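PDB 2GFG: BH2851 from Bacillus halodurans, which is of unknown function but carries a CYTH domain, as in class IV adenylate cyclases and triphosphate-cleaving enzymes, and may be an adenylate cyclase. Local coordinates for residues L22-F33 with A127-L138; H118-R126 with K182-K190. All coordinates share one frame; numbering follows the deposited sequence.

Contact 1 (L22-F33 with A127-L138); sequences LISQLHIGEGDF and AEISYEQGILCL. With EDO (1,2-ethanediol), chain I.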
loop_
_atom_site.group_PDB
_atom_site.type_symbol
_atom_site.label_atom_id
_atom_site.label_comp_id
_atom_site.label_asym_id
_atom_site.label_seq_id
_atom_site.Cartn_x
_atom_site.Cartn_y
_atom_site.Cartn_z
ATOM N N LEU A 22 -20.041 4.731 -4.248
ATOM C CA LEU A 22 -19.471 3.432 -4.656
ATOM C C LEU A 22 -19.705 2.350 -3.614
ATOM O O LEU A 22 -19.896 1.192 -3.961
ATOM C CB LEU A 22 -17.970 3.563 -4.939
ATOM C CG LEU A 22 -17.584 4.218 -6.271
ATOM C CD1 LEU A 22 -16.125 4.574 -6.271
ATOM C CD2 LEU A 22 -17.919 3.288 -7.448
ATOM N N ILE A 23 -19.636 2.727 -2.332
ATOM C CA ILE A 23 -19.959 1.802 -1.227
ATOM C C ILE A 23 -21.394 1.301 -1.367
ATOM O O ILE A 23 -21.662 0.106 -1.210
ATOM C CB ILE A 23 -19.788 2.485 0.175
ATOM C CG1 ILE A 23 -18.317 2.745 0.472
ATOM C CG2 ILE A 23 -20.399 1.608 1.303
ATOM C CD1 ILE A 23 -18.086 3.686 1.665
ATOM N N SER A 24 -22.312 2.231 -1.666
ATOM C CA SER A 24 -23.733 1.903 -1.843
ATOM C C SER A 24 -23.988 1.017 -3.080
ATOM O O SER A 24 -24.651 -0.019 -2.980
ATOM C CB SER A 24 -24.564 3.190 -1.950
ATOM O OG SER A 24 -25.930 2.898 -2.146
ATOM N N GLN A 25 -23.452 1.426 -4.232
ATOM C CA GLN A 25 -23.734 0.724 -5.514
ATOM C C GLN A 25 -23.079 -0.663 -5.601
ATOM O O GLN A 25 -23.657 -1.589 -6.180
ATOM C CB GLN A 25 -23.325 1.588 -6.695
ATOM C CG GLN A 25 -24.218 2.799 -6.862
ATOM C CD GLN A 25 -23.835 3.665 -8.031
ATOM O OE1 GLN A 25 -22.695 3.644 -8.490
ATOM N NE2 GLN A 25 -24.790 4.455 -8.515
ATOM N N LEU A 26 -21.911 -0.818 -4.969
ATOM C CA LEU A 26 -21.256 -2.139 -4.862
ATOM C C LEU A 26 -21.831 -2.992 -3.689
ATOM O O LEU A 26 -21.386 -4.118 -3.466
ATOM C CB LEU A 26 -19.741 -1.973 -4.703
ATOM C CG LEU A 26 -19.022 -1.245 -5.857
ATOM C CD1 LEU A 26 -17.636 -0.839 -5.446
ATOM C CD2 LEU A 26 -18.977 -2.112 -7.110
ATOM N N HIS A 27 -22.822 -2.437 -2.965
ATOM C CA HIS A 27 -23.500 -3.137 -1.833
ATOM C C HIS A 27 -22.504 -3.587 -0.739
ATOM O O HIS A 27 -22.609 -4.697 -0.200
ATOM C CB HIS A 27 -24.338 -4.333 -2.345
ATOM C CG HIS A 27 -25.371 -3.956 -3.365
ATOM N N ILE A 28 -21.564 -2.694 -0.407
ATOM C CA ILE A 28 -20.550 -2.951 0.621
ATOM C C ILE A 28 -21.038 -2.453 1.977
ATOM O O ILE A 28 -21.411 -1.293 2.115
ATOM C CB ILE A 28 -19.205 -2.259 0.262
ATOM C CG1 ILE A 28 -18.611 -2.895 -0.997
ATOM C CG2 ILE A 28 -18.194 -2.350 1.449
ATOM C CD1 ILE A 28 -17.545 -2.081 -1.649
ATOM N N GLY A 29 -21.017 -3.332 2.979
ATOM C CA GLY A 29 -21.452 -2.972 4.337
ATOM C C GLY A 29 -20.355 -2.277 5.133
ATOM O O GLY A 29 -19.180 -2.364 4.792
ATOM N N GLU A 30 -20.755 -1.585 6.202
ATOM C CA GLU A 30 -19.800 -0.925 7.123
ATOM C C GLU A 30 -18.816 -1.928 7.738
ATOM O O GLU A 30 -17.615 -1.638 7.864
ATOM C CB GLU A 30 -20.555 -0.203 8.242
ATOM N N GLY A 31 -19.325 -3.115 8.083
ATOM C CA GLY A 31 -18.512 -4.173 8.696
ATOM C C GLY A 31 -17.490 -4.818 7.761
ATOM O O GLY A 31 -16.599 -5.550 8.220
ATOM N N ASP A 32 -17.643 -4.593 6.451
ATOM C CA ASP A 32 -16.666 -5.091 5.452
ATOM C C ASP A 32 -15.362 -4.297 5.480
ATOM O O ASP A 32 -14.322 -4.792 5.043
ATOM C CB ASP A 32 -17.269 -5.052 4.044
ATOM C CG ASP A 32 -18.443 -6.012 3.882
ATOM O OD1 ASP A 32 -18.377 -7.128 4.437
ATOM O OD2 ASP A 32 -19.420 -5.654 3.185
ATOM N N PHE A 33 -15.430 -3.053 5.960
ATOM C CA PHE A 33 -14.243 -2.213 6.097
ATOM C C PHE A 33 -13.388 -2.652 7.285
ATOM O O PHE A 33 -13.878 -2.738 8.421
ATOM C CB PHE A 33 -14.633 -0.737 6.241
ATOM C CG PHE A 33 -14.968 -0.073 4.936
ATOM C CD1 PHE A 33 -13.993 0.617 4.225
ATOM C CD2 PHE A 33 -16.249 -0.173 4.395
ATOM C CE1 PHE A 33 -14.296 1.230 2.994
ATOM C CE2 PHE A 33 -16.558 0.429 3.163
ATOM C CZ PHE A 33 -15.571 1.129 2.466
ATOM N N ALA A 127 -12.143 -1.833 2.276
ATOM C CA ALA A 127 -13.077 -2.861 1.854
ATOM C C ALA A 127 -12.542 -3.489 0.558
ATOM O O ALA A 127 -12.005 -2.789 -0.291
ATOM C CB ALA A 127 -14.438 -2.266 1.629
ATOM N N GLU A 128 -12.640 -4.817 0.448
ATOM C CA GLU A 128 -12.182 -5.546 -0.756
ATOM C C GLU A 128 -13.275 -6.437 -1.287
ATOM O O GLU A 128 -13.983 -7.073 -0.522
ATOM C CB GLU A 128 -10.949 -6.406 -0.445
ATOM C CG GLU A 128 -9.723 -5.626 -0.060
ATOM C CD GLU A 128 -8.468 -6.506 0.044
ATOM O OE1 GLU A 128 -8.179 -7.257 -0.907
ATOM O OE2 GLU A 128 -7.771 -6.426 1.073
ATOM N N ILE A 129 -13.417 -6.470 -2.612
ATOM C CA ILE A 129 -14.345 -7.395 -3.281
ATOM C C ILE A 129 -13.663 -8.027 -4.473
ATOM O O ILE A 129 -12.722 -7.461 -5.019
ATOM C CB ILE A 129 -15.667 -6.671 -3.752
ATOM C CG1 ILE A 129 -15.354 -5.517 -4.736
ATOM C CG2 ILE A 129 -16.448 -6.161 -2.552
ATOM C CD1 ILE A 129 -16.602 -4.912 -5.396
ATOM N N SER A 130 -14.110 -9.223 -4.855
ATOM C CA SER A 130 -13.655 -9.835 -6.103
ATOM C C SER A 130 -14.377 -9.152 -7.247
ATOM O O SER A 130 -15.597 -9.075 -7.248
ATOM C CB SER A 130 -13.942 -11.338 -6.124
ATOM O OG SER A 130 -15.323 -11.591 -6.209
ATOM N N TYR A 131 -13.616 -8.573 -8.170
ATOM C CA TYR A 131 -14.191 -7.899 -9.327
ATOM C C TYR A 131 -13.618 -8.504 -10.598
ATOM O O TYR A 131 -12.404 -8.518 -10.786
ATOM C CB TYR A 131 -13.902 -6.396 -9.275
ATOM C CG TYR A 131 -14.685 -5.606 -10.290
ATOM C CD1 TYR A 131 -16.003 -5.219 -10.034
ATOM C CD2 TYR A 131 -14.135 -5.296 -11.535
ATOM C CE1 TYR A 131 -16.759 -4.511 -10.997
ATOM C CE2 TYR A 131 -14.871 -4.593 -12.503
ATOM C CZ TYR A 131 -16.184 -4.201 -12.224
ATOM O OH TYR A 131 -16.903 -3.501 -13.162
ATOM N N GLU A 132 -14.504 -9.022 -11.464
ATOM C CA GLU A 132 -14.091 -9.694 -12.697
ATOM C C GLU A 132 -13.067 -10.805 -12.348
ATOM O O GLU A 132 -13.363 -11.662 -11.510
ATOM C CB GLU A 132 -13.535 -8.671 -13.721
ATOM C CG GLU A 132 -14.534 -7.559 -14.118
ATOM C CD GLU A 132 -15.549 -7.997 -15.167
ATOM O OE1 GLU A 132 -15.629 -9.212 -15.467
ATOM O OE2 GLU A 132 -16.284 -7.119 -15.681
ATOM N N GLN A 133 -11.844 -10.732 -12.908
ATOM C CA GLN A 133 -10.800 -11.726 -12.626
ATOM C C GLN A 133 -9.740 -11.184 -11.651
ATOM O O GLN A 133 -8.650 -11.743 -11.549
ATOM C CB GLN A 133 -10.129 -12.182 -13.932
ATOM N N GLY A 134 -10.098 -10.134 -10.895
ATOM C CA GLY A 134 -9.182 -9.515 -9.933
ATOM C C GLY A 134 -9.880 -9.058 -8.667
ATOM O O GLY A 134 -10.955 -9.556 -8.320
ATOM N N ILE A 135 -9.250 -8.117 -7.962
ATOM C CA ILE A 135 -9.766 -7.613 -6.693
ATOM C C ILE A 135 -9.857 -6.084 -6.733
ATOM O O ILE A 135 -8.945 -5.415 -7.215
ATOM C CB ILE A 135 -8.876 -8.091 -5.487
ATOM C CG1 ILE A 135 -8.969 -9.618 -5.345
ATOM C CG2 ILE A 135 -9.295 -7.385 -4.157
ATOM C CD1 ILE A 135 -8.013 -10.220 -4.336
ATOM N N LEU A 136 -10.984 -5.549 -6.236
ATOM C CA LEU A 136 -11.235 -4.103 -6.209
ATOM C C LEU A 136 -11.243 -3.617 -4.770
ATOM O O LEU A 136 -12.032 -4.086 -3.969
ATOM C CB LEU A 136 -12.583 -3.794 -6.876
ATOM C CG LEU A 136 -12.994 -2.325 -7.028
ATOM C CD1 LEU A 136 -12.031 -1.584 -7.959
ATOM C CD2 LEU A 136 -14.397 -2.246 -7.548
ATOM N N CYS A 137 -10.349 -2.681 -4.446
ATOM C CA CYS A 137 -10.225 -2.156 -3.069
ATOM C C CYS A 137 -10.777 -0.722 -2.942
ATOM O O CYS A 137 -10.487 0.126 -3.775
ATOM C CB CYS A 137 -8.755 -2.176 -2.626
ATOM S SG CYS A 137 -7.960 -3.816 -2.684
ATOM N N LEU A 138 -11.593 -0.477 -1.895
ATOM C CA LEU A 138 -12.022 0.896 -1.531
ATOM C C LEU A 138 -11.275 1.336 -0.281
ATOM O O LEU A 138 -11.509 0.804 0.798
ATOM C CB LEU A 138 -13.532 0.962 -1.293
ATOM C CG LEU A 138 -14.453 0.926 -2.533
ATOM C CD1 LEU A 138 -15.888 0.837 -2.100
ATOM C CD2 LEU A 138 -14.256 2.139 -3.408
HETATM C C1 EDO I . -8.297 -8.966 -15.230
HETATM O O1 EDO I . -9.685 -8.999 -14.829
HETATM C C2 EDO I . -7.360 -9.108 -14.012
HETATM O O2 EDO I . -5.992 -8.737 -14.347
HETATM O O HOH W 1 -13.357 -6.234 2.820
#
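Phe-33 lays one ring face over the methyl of Ala-127: CB of Ala-127 stands 3.6 Å from the ring centroid, 7° off the normal, a CH-pi contact. CG of Phe-33 stands beside the backbone N (chi1 -80°), which brings the ring across the start of the hairpin 127-138. Ile-28 meets the same methyl with its CG2 branch, 3.8 Å from Ala-127 CB, while its other branch runs to Leu-138, where the two CD1 atoms are squeezed to 3.4 Å, closer than usual for carbons. CD1 of Leu-138 also receives Ile-23 CG1, and its CD2 faces Leu-22. Leu-26 forks over the hairpin: CD1 lies 4.1 Å from Leu-136 CD2, and CD2 meets Ile-129 CD1, both partners crossing it nearly at right angles. A leucine in place of Phe-33 takes away the ring face, and would probably leave the Ala-127 methyl poorly covered and a gap beside Leu-138. At the border, one water links Asp-32 O to Glu-128 N. With no direct hydrogen bond across, the end of helix 16-25 and the following loop are held to the barrel hairpin by apolar packing, with the polar link at the margin.

Contact 2 (H118-R126 with K182-K190); sequences HIGTLSTSR and KIQRFFSKK. With EDO (1,2-ethanediol), chain H; EDO (1,2-ethanediol), chain G.
Apolar packing between strand 118-126 and helix 182-190 centres on Phe-186, whose CG is anti to the backbone N (chi1 179°), carrying the ring to the strand. Its CZ comes 3.6 Å from Gly-120 CA, where a side chain on the glycine would collide with the ring, and CD2 lies 4.1 Å from Leu-122 CB. Tyr-40 of the adjacent strand meets this ring edge-to-face. At the next residue of the helix, Phe-187, the ring edge meets Ile-119, whose CD1 is 3.9 Å from Phe-187 CD2. Leu-122 lays CD1 against the first turn of the helix, 4.0 Å from Lys-182 CB.

A water joins the other ends of the two segments, donating to Ile-119 O and accepting from Lys-190 NZ (2.7 Å).

The charged group gathers round Lys-182. Its aliphatic chain crosses Thr-124 at about a right angle, CE standing 3.7 Å from Thr-124 OG1, a hydroxyl that hydrogen-bonds to Ser-141. Beyond, NZ is 4.3 Å from Arg-126 NH2, and acids bind both: Asp-139 takes a salt bridge from each, and Glu-150 and Glu-152 add two more to Lys-182.

The helix therefore rests on the strand through aromatic and aliphatic groups, while Lys-182 extends along the strand into a cluster of acids and bases. Such a charged barrel interior is consistent with the CYTH fold, whose tunnel binds polyphosphate substrates. Here NZ of Lys-182 is gripped by three carboxylates, which fixes where the lysine ends.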
loop_
_atom_site.group_PDB
_atom_site.type_symbol
_atom_site.label_atom_id
_atom_site.label_comp_id
_atom_site.label_asym_id
_atom_site.label_seq_id
_atom_site.Cartn_x
_atom_site.Cartn_y
_atom_site.Cartn_z
ATOM N N HIS A 118 11.645 4.971 11.379
ATOM C CA HIS A 118 10.209 5.179 11.272
ATOM C C HIS A 118 9.907 6.664 10.997
ATOM O O HIS A 118 10.151 7.522 11.846
ATOM C CB HIS A 118 9.508 4.710 12.548
ATOM C CG HIS A 118 8.020 4.822 12.494
ATOM N ND1 HIS A 118 7.276 5.340 13.530
ATOM C CD2 HIS A 118 7.144 4.549 11.501
ATOM C CE1 HIS A 118 5.998 5.336 13.195
ATOM N NE2 HIS A 118 5.891 4.862 11.968
ATOM N N ILE A 119 9.398 6.953 9.790
ATOM C CA ILE A 119 9.097 8.358 9.378
ATOM C C ILE A 119 7.658 8.777 9.713
ATOM O O ILE A 119 7.388 9.961 9.923
ATOM C CB ILE A 119 9.400 8.618 7.850
ATOM C CG1 ILE A 119 8.652 7.634 6.945
ATOM C CG2 ILE A 119 10.903 8.532 7.592
ATOM C CD1 ILE A 119 8.566 8.091 5.474
ATOM N N GLY A 120 6.744 7.804 9.774
ATOM C CA GLY A 120 5.362 8.077 10.173
ATOM C C GLY A 120 4.394 6.956 9.837
ATOM O O GLY A 120 4.769 5.959 9.221
ATOM N N THR A 121 3.126 7.165 10.197
ATOM C CA THR A 121 2.097 6.144 10.073
ATOM C C THR A 121 0.850 6.678 9.356
ATOM O O THR A 121 0.300 7.708 9.732
ATOM C CB THR A 121 1.689 5.603 11.462
ATOM O OG1 THR A 121 2.851 5.134 12.144
ATOM C CG2 THR A 121 0.670 4.447 11.339
ATOM N N LEU A 122 0.405 5.930 8.343
ATOM C CA LEU A 122 -0.810 6.228 7.600
ATOM C C LEU A 122 -1.822 5.126 7.872
ATOM O O LEU A 122 -1.520 3.938 7.677
ATOM C CB LEU A 122 -0.492 6.306 6.099
ATOM C CG LEU A 122 -1.643 6.517 5.102
ATOM C CD1 LEU A 122 -1.140 7.255 3.879
ATOM C CD2 LEU A 122 -2.315 5.192 4.688
ATOM N N SER A 123 -3.020 5.510 8.333
ATOM C CA SER A 123 -4.086 4.541 8.622
ATOM C C SER A 123 -5.046 4.434 7.452
ATOM O O SER A 123 -5.383 5.435 6.836
ATOM C CB SER A 123 -4.852 4.943 9.879
ATOM O OG SER A 123 -4.022 4.862 11.023
ATOM N N THR A 124 -5.504 3.210 7.168
ATOM C CA THR A 124 -6.466 2.967 6.077
ATOM C C THR A 124 -7.611 2.061 6.525
ATOM O O THR A 124 -7.392 1.028 7.158
ATOM C CB THR A 124 -5.789 2.332 4.839
ATOM O OG1 THR A 124 -4.786 3.220 4.329
ATOM C CG2 THR A 124 -6.826 2.052 3.723
ATOM N N SER A 125 -8.834 2.483 6.207
ATOM C CA SER A 125 -10.010 1.658 6.350
ATOM C C SER A 125 -10.316 1.091 4.973
ATOM O O SER A 125 -10.579 1.845 4.032
ATOM C CB SER A 125 -11.175 2.482 6.859
ATOM O OG SER A 125 -12.298 1.677 7.071
ATOM N N ARG A 126 -10.280 -0.241 4.852
ATOM C CA ARG A 126 -10.312 -0.901 3.540
ATOM C C ARG A 126 -11.434 -1.914 3.402
ATOM O O ARG A 126 -11.618 -2.762 4.257
ATOM C CB ARG A 126 -8.977 -1.602 3.280
ATOM C CG ARG A 126 -8.950 -2.443 1.972
ATOM C CD ARG A 126 -7.572 -2.967 1.660
ATOM N NE ARG A 126 -6.631 -1.897 1.331
ATOM C CZ ARG A 126 -5.364 -2.091 0.959
ATOM N NH1 ARG A 126 -4.852 -3.327 0.887
ATOM N NH2 ARG A 126 -4.598 -1.048 0.676
ATOM N N LYS A 182 0.085 5.675 -1.684
ATOM C CA LYS A 182 -0.229 6.172 -0.316
ATOM C C LYS A 182 1.005 6.711 0.379
ATOM O O LYS A 182 0.985 7.803 0.939
ATOM C CB LYS A 182 -0.832 5.060 0.536
ATOM C CG LYS A 182 -2.282 4.795 0.272
ATOM C CD LYS A 182 -2.741 3.537 0.972
ATOM C CE LYS A 182 -4.207 3.243 0.708
ATOM N NZ LYS A 182 -4.493 3.051 -0.723
ATOM N N ILE A 183 2.077 5.919 0.350
ATOM C CA ILE A 183 3.347 6.296 0.967
ATOM C C ILE A 183 3.937 7.577 0.337
ATOM O O ILE A 183 4.561 8.388 1.027
ATOM C CB ILE A 183 4.383 5.112 0.901
ATOM C CG1 ILE A 183 5.606 5.421 1.746
ATOM C CG2 ILE A 183 4.786 4.787 -0.562
ATOM C CD1 ILE A 183 6.502 4.232 1.963
ATOM N N GLN A 184 3.713 7.758 -0.965
ATOM C CA GLN A 184 4.179 8.963 -1.671
ATOM C C GLN A 184 3.270 10.151 -1.348
ATOM O O GLN A 184 3.753 11.269 -1.127
ATOM C CB GLN A 184 4.229 8.720 -3.177
ATOM C CG GLN A 184 5.140 7.556 -3.594
ATOM C CD GLN A 184 6.602 7.895 -3.504
ATOM N N ARG A 185 1.948 9.896 -1.282
ATOM C CA ARG A 185 0.982 10.915 -0.822
ATOM C C ARG A 185 1.266 11.294 0.630
ATOM O O ARG A 185 1.016 12.423 1.039
ATOM C CB ARG A 185 -0.469 10.418 -0.954
ATOM C CG ARG A 185 -0.917 10.145 -2.389
ATOM C CD ARG A 185 -2.440 10.172 -2.535
ATOM N NE ARG A 185 -3.140 9.340 -1.539
ATOM C CZ ARG A 185 -3.416 8.028 -1.677
ATOM N NH1 ARG A 185 -2.964 7.334 -2.720
ATOM N NH2 ARG A 185 -4.104 7.404 -0.731
ATOM N N PHE A 186 1.788 10.328 1.409
ATOM C CA PHE A 186 2.176 10.581 2.799
ATOM C C PHE A 186 3.323 11.589 2.895
ATOM O O PHE A 186 3.158 12.644 3.480
ATOM C CB PHE A 186 2.576 9.271 3.529
ATOM C CG PHE A 186 3.012 9.489 4.957
ATOM C CD1 PHE A 186 4.342 9.800 5.259
ATOM C CD2 PHE A 186 2.074 9.480 5.992
ATOM C CE1 PHE A 186 4.728 10.070 6.568
ATOM C CE2 PHE A 186 2.456 9.745 7.301
ATOM C CZ PHE A 186 3.782 10.038 7.590
ATOM N N PHE A 187 4.502 11.234 2.354
ATOM C CA PHE A 187 5.700 12.109 2.530
ATOM C C PHE A 187 5.790 13.318 1.554
ATOM O O PHE A 187 6.549 14.253 1.805
ATOM C CB PHE A 187 7.057 11.306 2.615
ATOM C CG PHE A 187 7.282 10.306 1.502
ATOM C CD1 PHE A 187 7.387 10.721 0.169
ATOM C CD2 PHE A 187 7.611 8.973 1.816
ATOM C CE1 PHE A 187 7.697 9.788 -0.856
ATOM C CE2 PHE A 187 7.931 8.048 0.803
ATOM C CZ PHE A 187 7.962 8.453 -0.528
ATOM N N SER A 188 4.974 13.327 0.494
ATOM C CA SER A 188 4.797 14.566 -0.308
ATOM C C SER A 188 4.028 15.610 0.544
ATOM O O SER A 188 4.280 16.810 0.439
ATOM C CB SER A 188 4.068 14.294 -1.636
ATOM O OG SER A 188 2.719 13.915 -1.425
ATOM N N LYS A 189 3.117 15.122 1.402
ATOM C CA LYS A 189 2.469 15.969 2.419
ATOM C C LYS A 189 3.494 16.353 3.508
ATOM O O LYS A 189 3.580 17.524 3.905
ATOM C CB LYS A 189 1.257 15.245 3.044
ATOM C CG LYS A 189 0.225 16.177 3.731
ATOM C CD LYS A 189 0.643 16.577 5.157
ATOM N N LYS A 190 4.287 15.362 3.961
ATOM C CA LYS A 190 5.355 15.598 4.978
ATOM C C LYS A 190 6.346 16.695 4.517
ATOM O O LYS A 190 6.755 17.549 5.317
ATOM C CB LYS A 190 6.107 14.294 5.279
ATOM C CG LYS A 190 7.052 14.354 6.474
ATOM C CD LYS A 190 7.596 12.954 6.819
ATOM C CE LYS A 190 8.752 13.026 7.816
ATOM N NZ LYS A 190 8.404 13.822 9.048
HETATM C C1 EDO H . -1.860 2.607 -3.110
HETATM O O1 EDO H . -1.948 3.928 -3.647
HETATM C C2 EDO H . -0.403 2.217 -2.864
HETATM O O2 EDO H . -0.145 1.931 -1.476
HETATM C C1 EDO G . -15.019 3.606 7.707
HETATM O O1 EDO G . -15.004 2.218 7.354
HETATM C C2 EDO G . -14.586 4.457 6.509
HETATM O O2 EDO G . -15.372 4.144 5.343
HETATM O O HOH W 2 8.780 12.104 11.061
#

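Strand 117-131 serves both contacts: residues 118-126 face helix 182-190 in contact 2, and 127-131 open the hairpin with strand 134-143 that contact 1 packs against. The two meet at Phe-33, whose CB lies 3.5 Å from Ser-125 OG. Both are partly buried, but contact 1 sits about 17 Å from the chain centre and contact 2 about 9 Å, measured centre to centre. Contact 1, at the barrel's outlying end, joins aliphatic branches and one ring face. Nearer the middle, contact 2 combines aromatic packing with a charged patch whose acids come from strands 134-143 and 146-155, among them Asp-139, which directly follows the hairpin segment of contact 1.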